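Local coordinates for hypothetical protein SMU.776 (Streptococcus mutans, PDB 2B78) that is of unknown function but is probably a methyltransferase that uses S-adenosylmethionine and may act on RNA, at residues A[181-186]-A[226-231]; A[250-255]-A[260-265]. One frame throughout, in Å; residues are numbered along the deposited sequence.

Contact 1: residues A[181-186]-A[226-231]; sequences ISYNVF and FSVAAA
Tyr183 overlaps Val228 obliquely, its CE1 coming to 3.3 Å from the methyl CG1 of Val228, a tight apolar touch. CD1 of Tyr183 lies 4.0 Å from the same methyl, so the CD1-CE1 side of the ring takes the contact. The valine reaches out because CG1 lies between its own backbone N and carbonyl carbon (chi1 70°), which leaves CG2 beside the carbonyl. Tyr183 does not leave the strand pointing straight at the helix; with CG beside the backbone N and anti to the carbonyl carbon (chi1 -68°), the ring is carried across so that its hydroxyl end arrives over the next helical residue. There the OH of Tyr183 stands 3.9 Å from CB of Ala229, a van der Waals contact with the small methyl. Ile181, two residues back along the strand, points at the helix too, and its CD1 stops 4.3 Å from CA of Ala229, a looser touch. No hydrogen bond joins 181-186 to 226-231; the strand and helix axes approach to 10.0 Å and run nearly antiparallel, at 161°. All four touching residues are buried. Arg203 and Ile207 of helix 200-210 border Tyr183 and Ile181, while the ring of His254 from helix 247-257 meets Tyr183 edge-to-face. Strand 181-185 pairs with 174-178 in a two-stranded antiparallel hairpin, separate from the large sheet. Helix 225-232 instead connects parallel strands 215-219 and 237-242 of that sheet, so the contact seats a hairpin against a crossover helix of the Rossmann-like fold of S-adenosylmethionine-dependent methyltransferases.

Contact 2: residues A[250-255]-A[260-265]; sequences LSLAHF and LDMANH
Phe255 meets the loop that returns helix 247-257 to strand 265-269, within a beta-alpha-beta crossover of the Rossmann-like methyltransferase fold. Its CB touches SD of Met262 at 3.6 Å, and CG lies just as near that sulfur. Beyond, the ring divides its neighbours. CD1 meets CD1 of Leu260 at 3.6 Å; CD2 lies beneath the Met262 methyl, whose CE sits over one face, 4.0 Å from the ring centroid and 20° off the normal. This CH-pi contact arises because the methionine chain bends at its last torsion, folding CE back over the ring, while SD makes an oblique Met-aromatic approach. Toward the tip, CE1 lies over one face of the His265 imidazole, 3.7 Å from CG of His265, with the planes inclined at 35°. The histidine's ND1 is engaged by Thr238 OG1. On the exposed side, CD2 of Leu252 reaches SD of Met262 at 3.7 Å. Asp261 shapes the loop itself through an Asx turn, its OD1 accepting from the backbone N of Ala263. A backbone bond spans the end of the helix: Leu260 N donates to Phe255 O over 3.0 Å, nearly straight at 174°.

Overall arrangement
Contact 1 is buried and held by van der Waals packing, with no hydrogen bond between its segments, whereas contact 2 lies at the surface and combines a backbone hydrogen bond with methionine and aromatic packing. Both belong to the methyltransferase fold and their centres are about 9 Å apart. Contact 1 joins elements distant in sequence, a hairpin strand and a crossover helix; contact 2 is local, tying a helix to the loop that follows it. Helix 247-257 bridges them: NE2 of His254 probably hydrogen-bonds to O of Asn184 at 3.1 Å, and Ala253 packs on Asn184. In addition, Ala231 of helix 225-232 touches Phe255 and His265, so both helices link the two contacts.

Contact 1: residues A[181-186]-A[226-231]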
loop_
_atom_site.group_PDB
_atom_site.type_symbol
_atom_site.label_atom_id
_atom_site.label_comp_id
_atom_site.label_asym_id
_atom_site.label_seq_id
_atom_site.Cartn_x
_atom_site.Cartn_y
_atom_site.Cartn_z
ATOM N N ILE A 181 -14.083 -0.465 -13.430
ATOM C CA ILE A 181 -14.639 -1.787 -13.135
ATOM C C ILE A 181 -14.928 -1.867 -11.635
ATOM O O ILE A 181 -14.382 -1.084 -10.838
ATOM C CB ILE A 181 -13.714 -2.945 -13.604
ATOM C CG1 ILE A 181 -12.481 -3.054 -12.723
ATOM C CG2 ILE A 181 -13.299 -2.716 -15.071
ATOM C CD1 ILE A 181 -11.749 -4.383 -12.908
ATOM N N SER A 182 -15.803 -2.788 -11.244
ATOM C CA SER A 182 -16.205 -2.911 -9.840
ATOM C C SER A 182 -15.376 -3.851 -8.990
ATOM O O SER A 182 -14.873 -4.865 -9.474
ATOM C CB SER A 182 -17.674 -3.348 -9.756
ATOM O OG SER A 182 -18.524 -2.413 -10.399
ATOM N N TYR A 183 -15.260 -3.505 -7.708
ATOM C CA TYR A 183 -14.531 -4.295 -6.727
ATOM C C TYR A 183 -15.325 -4.264 -5.421
ATOM O O TYR A 183 -15.848 -3.219 -5.030
ATOM C CB TYR A 183 -13.146 -3.699 -6.468
ATOM C CG TYR A 183 -12.195 -3.802 -7.635
ATOM C CD1 TYR A 183 -11.519 -4.989 -7.902
ATOM C CD2 TYR A 183 -11.984 -2.718 -8.477
ATOM C CE1 TYR A 183 -10.644 -5.097 -8.990
ATOM C CE2 TYR A 183 -11.116 -2.812 -9.566
ATOM C CZ TYR A 183 -10.451 -4.009 -9.812
ATOM O OH TYR A 183 -9.582 -4.099 -10.875
ATOM N N ASN A 184 -15.399 -5.411 -4.759
ATOM C CA ASN A 184 -16.110 -5.564 -3.495
ATOM C C ASN A 184 -15.168 -5.258 -2.326
ATOM O O ASN A 184 -14.097 -5.858 -2.198
ATOM C CB ASN A 184 -16.663 -6.997 -3.389
ATOM C CG ASN A 184 -17.307 -7.289 -2.040
ATOM O OD1 ASN A 184 -16.646 -7.740 -1.099
ATOM N ND2 ASN A 184 -18.604 -7.031 -1.936
ATOM N N VAL A 185 -15.568 -4.310 -1.481
ATOM C CA VAL A 185 -14.759 -3.921 -0.333
ATOM C C VAL A 185 -15.558 -3.928 0.966
ATOM O O VAL A 185 -16.794 -4.026 0.964
ATOM C CB VAL A 185 -14.130 -2.508 -0.527
ATOM C CG1 VAL A 185 -13.281 -2.481 -1.802
ATOM C CG2 VAL A 185 -15.216 -1.446 -0.590
ATOM N N PHE A 186 -14.834 -3.814 2.073
ATOM C CA PHE A 186 -15.427 -3.809 3.404
ATOM C C PHE A 186 -14.558 -2.903 4.272
ATOM O O PHE A 186 -13.331 -2.967 4.194
ATOM C CB PHE A 186 -15.503 -5.249 3.950
ATOM C CG PHE A 186 -14.280 -6.097 3.667
ATOM C CD1 PHE A 186 -13.226 -6.164 4.583
ATOM C CD2 PHE A 186 -14.195 -6.843 2.498
ATOM C CE1 PHE A 186 -12.105 -6.969 4.332
ATOM C CE2 PHE A 186 -13.080 -7.651 2.234
ATOM C CZ PHE A 186 -12.036 -7.715 3.152
ATOM N N PHE A 226 -6.300 -8.864 -8.865
ATOM C CA PHE A 226 -5.503 -8.893 -10.109
ATOM C C PHE A 226 -6.141 -9.843 -11.117
ATOM O O PHE A 226 -6.085 -9.620 -12.330
ATOM C CB PHE A 226 -4.067 -9.382 -9.863
ATOM C CG PHE A 226 -3.152 -8.366 -9.246
ATOM C CD1 PHE A 226 -3.011 -7.093 -9.791
ATOM C CD2 PHE A 226 -2.380 -8.711 -8.134
ATOM C CE1 PHE A 226 -2.110 -6.180 -9.239
ATOM C CE2 PHE A 226 -1.479 -7.810 -7.579
ATOM C CZ PHE A 226 -1.342 -6.539 -8.132
ATOM N N SER A 227 -6.737 -10.919 -10.609
ATOM C CA SER A 227 -7.369 -11.907 -11.464
ATOM C C SER A 227 -8.601 -11.347 -12.164
ATOM O O SER A 227 -8.800 -11.571 -13.366
ATOM C CB SER A 227 -7.744 -13.136 -10.639
ATOM O OG SER A 227 -6.580 -13.702 -10.069
ATOM N N VAL A 228 -9.425 -10.610 -11.422
ATOM C CA VAL A 228 -10.617 -10.012 -12.007
ATOM C C VAL A 228 -10.210 -8.964 -13.051
ATOM O O VAL A 228 -10.833 -8.857 -14.107
ATOM C CB VAL A 228 -11.533 -9.379 -10.904
ATOM C CG1 VAL A 228 -10.881 -8.146 -10.305
ATOM C CG2 VAL A 228 -12.894 -9.038 -11.486
ATOM N N ALA A 229 -9.148 -8.215 -12.765
ATOM C CA ALA A 229 -8.643 -7.194 -13.690
ATOM C C ALA A 229 -8.214 -7.867 -14.996
ATOM O O ALA A 229 -8.588 -7.444 -16.101
ATOM C CB ALA A 229 -7.448 -6.458 -13.058
ATOM N N ALA A 230 -7.426 -8.926 -14.866
ATOM C CA ALA A 230 -6.966 -9.664 -16.035
ATOM C C ALA A 230 -8.151 -10.238 -16.820
ATOM O O ALA A 230 -8.153 -10.226 -18.052
ATOM C CB ALA A 230 -6.027 -10.780 -15.597
ATOM N N ALA A 231 -9.160 -10.732 -16.107
ATOM C CA ALA A 231 -10.346 -11.291 -16.746
ATOM C C ALA A 231 -11.063 -10.231 -17.588
ATOM O O ALA A 231 -11.539 -10.517 -18.695
ATOM C CB ALA A 231 -11.299 -11.848 -15.676
#

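Contact 2: residues A[250-255]-A[260-265]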
loop_
_atom_site.group_PDB
_atom_site.type_symbol
_atom_site.label_atom_id
_atom_site.label_comp_id
_atom_site.label_asym_id
_atom_site.label_seq_id
_atom_site.Cartn_x
_atom_site.Cartn_y
_atom_site.Cartn_z
ATOM N N LEU A 250 -14.696 -13.672 -0.939
ATOM C CA LEU A 250 -14.233 -12.310 -1.231
ATOM C C LEU A 250 -13.749 -12.154 -2.657
ATOM O O LEU A 250 -13.789 -11.060 -3.215
ATOM C CB LEU A 250 -13.109 -11.906 -0.277
ATOM C CG LEU A 250 -13.462 -11.905 1.212
ATOM C CD1 LEU A 250 -12.282 -11.389 2.009
ATOM C CD2 LEU A 250 -14.683 -11.028 1.443
ATOM N N SER A 251 -13.268 -13.240 -3.248
ATOM C CA SER A 251 -12.802 -13.183 -4.622
ATOM C C SER A 251 -14.003 -13.270 -5.560
ATOM O O SER A 251 -14.081 -12.555 -6.559
ATOM C CB SER A 251 -11.822 -14.333 -4.893
ATOM O OG SER A 251 -10.671 -14.205 -4.079
ATOM N N LEU A 252 -14.945 -14.144 -5.226
ATOM C CA LEU A 252 -16.148 -14.333 -6.029
ATOM C C LEU A 252 -16.949 -13.034 -6.169
ATOM O O LEU A 252 -17.573 -12.767 -7.215
ATOM C CB LEU A 252 -17.034 -15.417 -5.388
ATOM C CG LEU A 252 -16.483 -16.845 -5.351
ATOM C CD1 LEU A 252 -17.381 -17.751 -4.496
ATOM C CD2 LEU A 252 -16.380 -17.377 -6.773
ATOM N N ALA A 253 -16.921 -12.230 -5.109
ATOM C CA ALA A 253 -17.644 -10.968 -5.072
ATOM C C ALA A 253 -17.249 -10.004 -6.183
ATOM O O ALA A 253 -18.101 -9.293 -6.704
ATOM C CB ALA A 253 -17.459 -10.304 -3.728
ATOM N N HIS A 254 -15.968 -9.963 -6.530
ATOM C CA HIS A 254 -15.500 -9.073 -7.597
ATOM C C HIS A 254 -15.981 -9.590 -8.953
ATOM O O HIS A 254 -16.475 -8.828 -9.791
ATOM C CB HIS A 254 -13.968 -9.023 -7.625
ATOM C CG HIS A 254 -13.348 -8.469 -6.382
ATOM N ND1 HIS A 254 -12.147 -8.929 -5.885
ATOM C CD2 HIS A 254 -13.737 -7.470 -5.559
ATOM C CE1 HIS A 254 -11.822 -8.234 -4.809
ATOM N NE2 HIS A 254 -12.773 -7.341 -4.591
ATOM N N PHE A 255 -15.824 -10.893 -9.166
ATOM C CA PHE A 255 -16.225 -11.507 -10.420
ATOM C C PHE A 255 -17.717 -11.339 -10.653
ATOM O O PHE A 255 -18.143 -11.066 -11.772
ATOM C CB PHE A 255 -15.839 -12.992 -10.431
ATOM C CG PHE A 255 -14.387 -13.236 -10.766
ATOM C CD1 PHE A 255 -13.954 -13.239 -12.090
ATOM C CD2 PHE A 255 -13.452 -13.435 -9.756
ATOM C CE1 PHE A 255 -12.600 -13.439 -12.405
ATOM C CE2 PHE A 255 -12.097 -13.635 -10.055
ATOM C CZ PHE A 255 -11.672 -13.636 -11.383
ATOM N N LEU A 260 -18.951 -11.647 -14.595
ATOM C CA LEU A 260 -18.053 -12.527 -15.331
ATOM C C LEU A 260 -18.370 -14.002 -15.103
ATOM O O LEU A 260 -18.567 -14.426 -13.970
ATOM C CB LEU A 260 -16.604 -12.262 -14.912
ATOM C CG LEU A 260 -15.975 -10.940 -15.366
ATOM C CD1 LEU A 260 -14.748 -10.650 -14.512
ATOM C CD2 LEU A 260 -15.618 -11.012 -16.840
ATOM N N ASP A 261 -18.437 -14.779 -16.180
ATOM C CA ASP A 261 -18.681 -16.209 -16.042
ATOM C C ASP A 261 -17.343 -16.787 -15.601
ATOM O O ASP A 261 -16.304 -16.456 -16.168
ATOM C CB ASP A 261 -19.096 -16.821 -17.369
ATOM C CG ASP A 261 -19.212 -18.331 -17.290
ATOM O OD1 ASP A 261 -18.180 -19.015 -17.423
ATOM O OD2 ASP A 261 -20.334 -18.833 -17.080
ATOM N N MET A 262 -17.351 -17.667 -14.608
ATOM C CA MET A 262 -16.087 -18.195 -14.109
ATOM C C MET A 262 -15.613 -19.578 -14.564
ATOM O O MET A 262 -14.743 -20.174 -13.929
ATOM C CB MET A 262 -16.085 -18.100 -12.580
ATOM C CG MET A 262 -15.956 -16.643 -12.069
ATOM S SD MET A 262 -15.835 -16.542 -10.303
ATOM C CE MET A 262 -14.153 -17.085 -10.011
ATOM N N ALA A 263 -16.150 -20.070 -15.674
ATOM C CA ALA A 263 -15.753 -21.372 -16.201
ATOM C C ALA A 263 -14.232 -21.497 -16.288
ATOM O O ALA A 263 -13.663 -22.558 -16.000
ATOM C CB ALA A 263 -16.364 -21.576 -17.582
ATOM N N ASN A 264 -13.569 -20.417 -16.687
ATOM C CA ASN A 264 -12.117 -20.443 -16.808
ATOM C C ASN A 264 -11.404 -19.660 -15.723
ATOM O O ASN A 264 -10.275 -19.209 -15.913
ATOM C CB ASN A 264 -11.694 -19.929 -18.186
ATOM C CG ASN A 264 -12.128 -20.859 -19.302
ATOM O OD1 ASN A 264 -12.831 -20.452 -20.225
ATOM N ND2 ASN A 264 -11.715 -22.122 -19.214
ATOM N N HIS A 265 -12.064 -19.487 -14.586
ATOM C CA HIS A 265 -11.453 -18.772 -13.485
ATOM C C HIS A 265 -11.549 -19.666 -12.264
ATOM O O HIS A 265 -12.643 -19.979 -11.796
ATOM C CB HIS A 265 -12.153 -17.424 -13.267
ATOM C CG HIS A 265 -12.048 -16.507 -14.449
ATOM N ND1 HIS A 265 -10.848 -15.964 -14.860
ATOM C CD2 HIS A 265 -12.964 -16.141 -15.381
ATOM C CE1 HIS A 265 -11.025 -15.314 -15.998
ATOM N NE2 HIS A 265 -12.300 -15.408 -16.337
#